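Local atomic coordinates of nucleocapsid (Crimean-congo hemorrhagic fever virus, PDB entry 4AKL), a protein that binds single- and double-stranded RNA, probably packaging the viral genome, and displays sequence-non-specific endonuclease activity on double-stranded DNA. Residues I304-S309 against M388-G393. Numbering follows the deposited sequence.
Sequences IDTVFS and MGVCFG
Cys391 meets the first turn of helix 306-316 with its sulfur, which settles against backbone as much as side chain: Cys391 SG lies 3.8 Å from Val307 CA and 3.9 Å from Thr306 O. That carbonyl is already engaged by the hydroxyl of Ser310, and the sulfur approach counts as packing, not a hydrogen bond. A chi1 of -61° sets SG anti to the carbonyl carbon, so that a side chain already rooted toward helix 306-316 ends between Thr306 and Val307. Val307 offers CG2 at 4.2 Å from Cys391 SG, a looser apolar touch.

Thr306 divides its two branches between different tasks. Thr306 CG2, placed anti to the backbone N, reaches Val390 CG1 at 3.8 Å, and the two side chains cross at about a right angle; the same methyl also borders the sulfur. OG1, beside the backbone N, hydrogen-bonds Glu387 OE1 just ahead of residues 388-393, giving the two helices a polar link next to the methyl contact.

Here the start of one helix packs against the end of another, buried within the mainly helical nairovirus nucleocapsid protein. Asp305 is the N-cap of helix 306-316: Asp305 OD1 accepts a weak but nearly straight bond from Phe308 N (3.3 Å, 174°), while OD2 forms a salt bridge with Arg134 of helix 120-136. The cap thereby ties the beginning of the helix to a third one.

On the partner helix, Cys391 CB sits 3.7 Å above the ring plane of Phe392, over its centre. Phe392 also makes edge-to-face contacts with Tyr311 and Phe324, extending the apolar packing beyond the sulfur.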
loop_
_atom_site.group_PDB
_atom_site.type_symbol
_atom_site.label_atom_id
_atom_site.label_comp_id
_atom_site.label_asym_id
_atom_site.label_seq_id
_atom_site.Cartn_x
_atom_site.Cartn_y
_atom_site.Cartn_z
ATOM N N ILE A 304 -0.179 -1.949 0.123
ATOM C CA ILE A 304 -1.409 -1.744 0.833
ATOM C C ILE A 304 -1.565 -0.237 1.180
ATOM O O ILE A 304 -0.621 0.420 1.524
ATOM C CB ILE A 304 -1.488 -2.720 2.017
ATOM C CG1 ILE A 304 -2.805 -2.528 2.749
ATOM C CG2 ILE A 304 -0.274 -2.573 2.974
ATOM C CD1 ILE A 304 -3.106 -3.733 3.711
ATOM N N ASP A 305 -2.768 0.285 1.009
ATOM C CA ASP A 305 -3.129 1.512 1.597
ATOM C C ASP A 305 -3.802 1.160 2.911
ATOM O O ASP A 305 -4.952 0.667 2.941
ATOM C CB ASP A 305 -4.074 2.304 0.692
ATOM C CG ASP A 305 -4.413 3.675 1.278
ATOM O OD1 ASP A 305 -4.376 3.797 2.512
ATOM O OD2 ASP A 305 -4.705 4.630 0.491
ATOM N N THR A 306 -3.092 1.421 3.993
ATOM C CA THR A 306 -3.444 0.933 5.305
ATOM C C THR A 306 -4.799 1.417 5.764
ATOM O O THR A 306 -5.612 0.638 6.222
ATOM C CB THR A 306 -2.330 1.286 6.335
ATOM O OG1 THR A 306 -1.143 0.597 5.958
ATOM C CG2 THR A 306 -2.678 0.895 7.810
ATOM N N VAL A 307 -5.058 2.693 5.624
ATOM C CA VAL A 307 -6.297 3.189 6.089
ATOM C C VAL A 307 -7.465 2.770 5.163
ATOM O O VAL A 307 -8.532 2.399 5.649
ATOM C CB VAL A 307 -6.232 4.719 6.369
ATOM C CG1 VAL A 307 -6.158 5.517 5.092
ATOM C CG2 VAL A 307 -7.473 5.131 7.217
ATOM N N PHE A 308 -7.238 2.791 3.850
ATOM C CA PHE A 308 -8.280 2.410 2.902
ATOM C C PHE A 308 -8.710 0.972 3.084
ATOM O O PHE A 308 -9.922 0.663 3.184
ATOM C CB PHE A 308 -7.831 2.661 1.456
ATOM C CG PHE A 308 -8.860 2.299 0.430
ATOM C CD1 PHE A 308 -10.073 2.986 0.361
ATOM C CD2 PHE A 308 -8.654 1.259 -0.438
ATOM C CE1 PHE A 308 -11.012 2.666 -0.551
ATOM C CE2 PHE A 308 -9.569 0.917 -1.348
ATOM C CZ PHE A 308 -10.773 1.613 -1.437
ATOM N N SER A 309 -7.707 0.081 3.091
ATOM C CA SER A 309 -7.957 -1.322 3.249
ATOM C C SER A 309 -8.599 -1.539 4.605
ATOM O O SER A 309 -9.521 -2.298 4.714
ATOM C CB SER A 309 -6.664 -2.154 3.073
ATOM O OG SER A 309 -6.336 -2.415 1.711
ATOM N N MET A 388 -5.423 -2.717 10.599
ATOM C CA MET A 388 -6.613 -2.210 11.289
ATOM C C MET A 388 -6.260 -1.710 12.683
ATOM O O MET A 388 -6.794 -0.689 13.117
ATOM C CB MET A 388 -7.686 -3.305 11.397
ATOM C CG MET A 388 -8.140 -3.861 10.095
ATOM S SD MET A 388 -9.501 -5.083 10.255
ATOM C CE MET A 388 -10.809 -3.940 10.550
ATOM N N GLY A 389 -5.342 -2.403 13.378
ATOM C CA GLY A 389 -4.971 -2.036 14.732
ATOM C C GLY A 389 -4.300 -0.642 14.790
ATOM O O GLY A 389 -4.584 0.124 15.677
ATOM N N VAL A 390 -3.411 -0.322 13.869
ATOM C CA VAL A 390 -2.825 1.016 13.904
ATOM C C VAL A 390 -3.866 2.115 13.593
ATOM O O VAL A 390 -3.798 3.204 14.136
ATOM C CB VAL A 390 -1.557 1.153 13.004
ATOM C CG1 VAL A 390 -1.921 1.107 11.526
ATOM C CG2 VAL A 390 -0.820 2.409 13.341
ATOM N N CYS A 391 -4.862 1.823 12.755
ATOM C CA CYS A 391 -5.889 2.839 12.477
ATOM C C CYS A 391 -6.915 3.100 13.581
ATOM O O CYS A 391 -7.320 4.248 13.828
ATOM C CB CYS A 391 -6.651 2.423 11.232
ATOM S SG CYS A 391 -5.758 2.258 9.715
ATOM N N PHE A 392 -7.373 1.998 14.221
ATOM C CA PHE A 392 -8.539 2.011 15.130
ATOM C C PHE A 392 -8.263 1.489 16.535
ATOM O O PHE A 392 -9.156 1.560 17.397
ATOM C CB PHE A 392 -9.661 1.132 14.581
ATOM C CG PHE A 392 -9.943 1.306 13.104
ATOM C CD1 PHE A 392 -10.129 2.554 12.548
ATOM C CD2 PHE A 392 -10.069 0.207 12.287
ATOM C CE1 PHE A 392 -10.401 2.679 11.206
ATOM C CE2 PHE A 392 -10.331 0.344 10.940
ATOM C CZ PHE A 392 -10.497 1.560 10.423
ATOM N N GLY A 393 -7.056 0.977 16.771
ATOM C CA GLY A 393 -6.739 0.312 18.017
ATOM C C GLY A 393 -5.690 0.850 18.949
ATOM O O GLY A 393 -5.489 0.257 19.979
#